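Local coordinates for protein RNase NGR3 (Nicotiana glutinosa, PDB 1VD3) that probably cleaves RNA as an endonuclease of the RNase T2 family and holds 2'-UMP in its nucleotide-binding pocket, at residues 134-139 and 203-208. Numbering follows the deposited sequence.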
ATOM      1  N   ILE A 134      10.688   5.469  15.614  1.00 28.31           N
ATOM      2  CA  ILE A 134      11.180   4.871  14.383  1.00 25.39           C
ATOM      3  C   ILE A 134      11.009   5.898  13.271  1.00 25.21           C
ATOM      4  O   ILE A 134       9.895   6.162  12.821  1.00 24.41           O
ATOM      5  CB  ILE A 134      10.396   3.585  14.044  1.00 23.83           C
ATOM      6  CG1 ILE A 134      10.553   2.578  15.186  1.00 21.01           C
ATOM      7  CG2 ILE A 134      10.898   2.995  12.735  1.00 22.65           C
ATOM      8  CD1 ILE A 134       9.755   1.310  15.006  1.00 20.09           C
ATOM      9  N   THR A 135      12.123   6.486  12.849  1.00 23.92           N
ATOM     10  CA  THR A 135      12.114   7.499  11.808  1.00 24.39           C
ATOM     11  C   THR A 135      13.085   7.146  10.687  1.00 23.60           C
ATOM     12  O   THR A 135      14.057   6.414  10.896  1.00 22.10           O
ATOM     13  CB  THR A 135      12.489   8.878  12.394  1.00 26.56           C
ATOM     14  OG1 THR A 135      13.771   8.797  13.025  1.00 28.07           O
ATOM     15  CG2 THR A 135      11.458   9.313  13.429  1.00 26.59           C
ATOM     16  N   PRO A 136      12.831   7.661   9.475  1.00 22.27           N
ATOM     17  CA  PRO A 136      13.681   7.400   8.312  1.00 21.98           C
ATOM     18  C   PRO A 136      15.155   7.761   8.501  1.00 26.02           C
ATOM     19  O   PRO A 136      15.486   8.829   9.012  1.00 25.68           O
ATOM     20  CB  PRO A 136      13.026   8.231   7.216  1.00 21.64           C
ATOM     21  CG  PRO A 136      11.589   8.209   7.598  1.00 19.32           C
ATOM     22  CD  PRO A 136      11.649   8.448   9.086  1.00 21.99           C
ATOM     23  N   ARG A 137      16.026   6.852   8.079  1.00 25.80           N
ATOM     24  CA  ARG A 137      17.471   7.034   8.154  1.00 28.34           C
ATOM     25  C   ARG A 137      18.119   5.866   7.415  1.00 30.67           C
ATOM     26  O   ARG A 137      17.513   4.806   7.281  1.00 28.76           O
ATOM     27  CB  ARG A 137      17.943   7.096   9.617  1.00 28.31           C
ATOM     28  CG  ARG A 137      17.585   5.897  10.487  1.00 26.74           C
ATOM     29  CD  ARG A 137      17.959   6.137  11.956  1.00 27.77           C
ATOM     30  NE  ARG A 137      19.402   6.252  12.159  1.00 29.49           N
ATOM     31  CZ  ARG A 137      19.981   6.551  13.321  1.00 29.15           C
ATOM     32  NH1 ARG A 137      19.244   6.771  14.402  1.00 25.02           N
ATOM     33  NH2 ARG A 137      21.303   6.630  13.404  1.00 26.50           N
ATOM     34  N   ASN A 138      19.338   6.066   6.918  1.00 32.93           N
ATOM     35  CA  ASN A 138      20.042   5.020   6.178  1.00 35.26           C
ATOM     36  C   ASN A 138      20.598   3.912   7.070  1.00 32.90           C
ATOM     37  O   ASN A 138      20.909   4.141   8.240  1.00 32.00           O
ATOM     38  CB  ASN A 138      21.177   5.635   5.353  1.00 39.58           C
ATOM     39  CG  ASN A 138      20.670   6.569   4.268  1.00 45.98           C
ATOM     40  OD1 ASN A 138      20.005   7.565   4.550  1.00 50.17           O
ATOM     41  ND2 ASN A 138      20.983   6.248   3.017  1.00 48.47           N
ATOM     42  N   GLY A 139      20.716   2.713   6.505  1.00 30.92           N
ATOM     43  CA  GLY A 139      21.240   1.577   7.245  1.00 28.22           C
ATOM     44  C   GLY A 139      20.178   0.746   7.944  1.00 25.20           C
ATOM     45  O   GLY A 139      19.124   1.258   8.317  1.00 22.49           O
ATOM     46  N   ILE A 203      16.216  -4.098   9.739  1.00 18.02           N
ATOM     47  CA  ILE A 203      15.973  -3.546   8.415  1.00 17.14           C
ATOM     48  C   ILE A 203      16.107  -2.031   8.349  1.00 17.75           C
ATOM     49  O   ILE A 203      16.125  -1.345   9.370  1.00 17.23           O
ATOM     50  CB  ILE A 203      14.577  -3.939   7.882  1.00 19.47           C
ATOM     51  CG1 ILE A 203      13.488  -3.414   8.815  1.00 20.17           C
ATOM     52  CG2 ILE A 203      14.484  -5.454   7.740  1.00 17.72           C
ATOM     53  CD1 ILE A 203      12.073  -3.668   8.301  1.00 23.22           C
ATOM     54  N   GLU A 204      16.195  -1.533   7.122  1.00 15.82           N
ATOM     55  CA  GLU A 204      16.340  -0.113   6.863  1.00 16.64           C
ATOM     56  C   GLU A 204      15.002   0.552   6.559  1.00 18.31           C
ATOM     57  O   GLU A 204      14.128  -0.035   5.913  1.00 16.46           O
ATOM     58  CB  GLU A 204      17.291   0.085   5.685  1.00 19.85           C
ATOM     59  CG  GLU A 204      17.558   1.535   5.316  1.00 24.53           C
ATOM     60  CD  GLU A 204      18.454   1.647   4.106  1.00 26.75           C
ATOM     61  OE1 GLU A 204      18.015   1.253   3.003  1.00 27.51           O
ATOM     62  OE2 GLU A 204      19.600   2.120   4.260  1.00 31.75           O
ATOM     63  N   PHE A 205      14.854   1.778   7.049  1.00 17.88           N
ATOM     64  CA  PHE A 205      13.662   2.597   6.838  1.00 19.09           C
ATOM     65  C   PHE A 205      14.272   3.842   6.187  1.00 19.49           C
ATOM     66  O   PHE A 205      14.412   4.887   6.825  1.00 21.51           O
ATOM     67  CB  PHE A 205      13.015   2.923   8.193  1.00 16.88           C
ATOM     68  CG  PHE A 205      11.741   3.716   8.100  1.00 20.46           C
ATOM     69  CD1 PHE A 205      10.934   3.650   6.969  1.00 19.50           C
ATOM     70  CD2 PHE A 205      11.322   4.497   9.175  1.00 20.75           C
ATOM     71  CE1 PHE A 205       9.727   4.351   6.911  1.00 20.44           C
ATOM     72  CE2 PHE A 205      10.119   5.201   9.129  1.00 23.81           C
ATOM     73  CZ  PHE A 205       9.321   5.124   7.991  1.00 19.39           C
ATOM     74  N   PRO A 206      14.648   3.729   4.899  1.00 22.01           N
ATOM     75  CA  PRO A 206      15.269   4.773   4.077  1.00 22.97           C
ATOM     76  C   PRO A 206      14.550   6.112   3.958  1.00 26.80           C
ATOM     77  O   PRO A 206      13.348   6.176   3.706  1.00 22.81           O
ATOM     78  CB  PRO A 206      15.439   4.086   2.723  1.00 24.03           C
ATOM     79  CG  PRO A 206      14.242   3.180   2.664  1.00 20.20           C
ATOM     80  CD  PRO A 206      14.239   2.586   4.057  1.00 22.78           C
ATOM     81  N   PRO A 207      15.292   7.213   4.152  1.00 31.13           N
ATOM     82  CA  PRO A 207      14.729   8.563   4.058  1.00 34.55           C
ATOM     83  C   PRO A 207      14.586   8.945   2.583  1.00 39.29           C
ATOM     84  O   PRO A 207      15.098   8.250   1.704  1.00 39.02           O
ATOM     85  CB  PRO A 207      15.775   9.413   4.765  1.00 34.52           C
ATOM     86  CG  PRO A 207      17.058   8.725   4.365  1.00 33.25           C
ATOM     87  CD  PRO A 207      16.713   7.259   4.549  1.00 30.98           C
ATOM     88  N   PHE A 208      13.894  10.050   2.317  1.00 43.10           N
ATOM     89  CA  PHE A 208      13.690  10.522   0.952  1.00 47.45           C
ATOM     90  C   PHE A 208      14.715  11.591   0.581  1.00 48.61           C
ATOM     91  O   PHE A 208      15.129  12.391   1.425  1.00 51.71           O
ATOM     92  CB  PHE A 208      12.274  11.089   0.796  1.00 49.13           C
ATOM     93  CG  PHE A 208      11.430  10.355  -0.210  1.00 51.58           C
ATOM     94  CD1 PHE A 208      10.136   9.963   0.118  1.00 53.11           C
ATOM     95  CD2 PHE A 208      11.914  10.078  -1.490  1.00 52.16           C
ATOM     96  CE1 PHE A 208       9.330   9.308  -0.809  1.00 52.77           C
ATOM     97  CE2 PHE A 208      11.115   9.421  -2.430  1.00 53.44           C
ATOM     98  CZ  PHE A 208       9.818   9.036  -2.087  1.00 51.44           C
TER
HETATM   99  O   HOH W   1      16.804   2.868   8.854  1.00 20.36           O
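R137 and F205 meet through their backbones, the amide N of R137 donating to the carbonyl O of F205 at 2.8 Å. The amide of G139 makes the second direct bond, to OE2 of E204 at 2.6 Å, on the oxygen's anti lone pair. E204 suits the task because its chain is extended, CG anti to the backbone N (chi1 -179°), which carries the carboxylate across to the loop; an alanine here would probably leave the G139 amide without its acceptor. G139 itself has a positive phi, 92°, where a CB would jam against the preceding carbonyl O, so this corner calls for glycine. One water completes the set, donating to the carbonyl O atoms of R137 and G139 and accepting from the F205 amide.

The apolar part centres on the F205 ring. The rigid ring of P136 lays CG over one face, 4.0 Å from the ring centroid, a CH-pi contact, while I134 CG2 meets F205 CD2 at 3.9 Å. P136 CB packs on P207 CB at 3.9 Å.

In plain contact, the amide oxygen OD1 of N138 lies 3.2 Å from P207 CG.

I134 rests on helix 144-155, the F205 ring meets that of W17 and touches I173 of strand 171-181, and P206 packs against helix 18-22. E204 is backbone-bonded to H171 and I173, setting the chain's last strand beside 171-181, where the loop between helices 125-131 and 144-155 meets it.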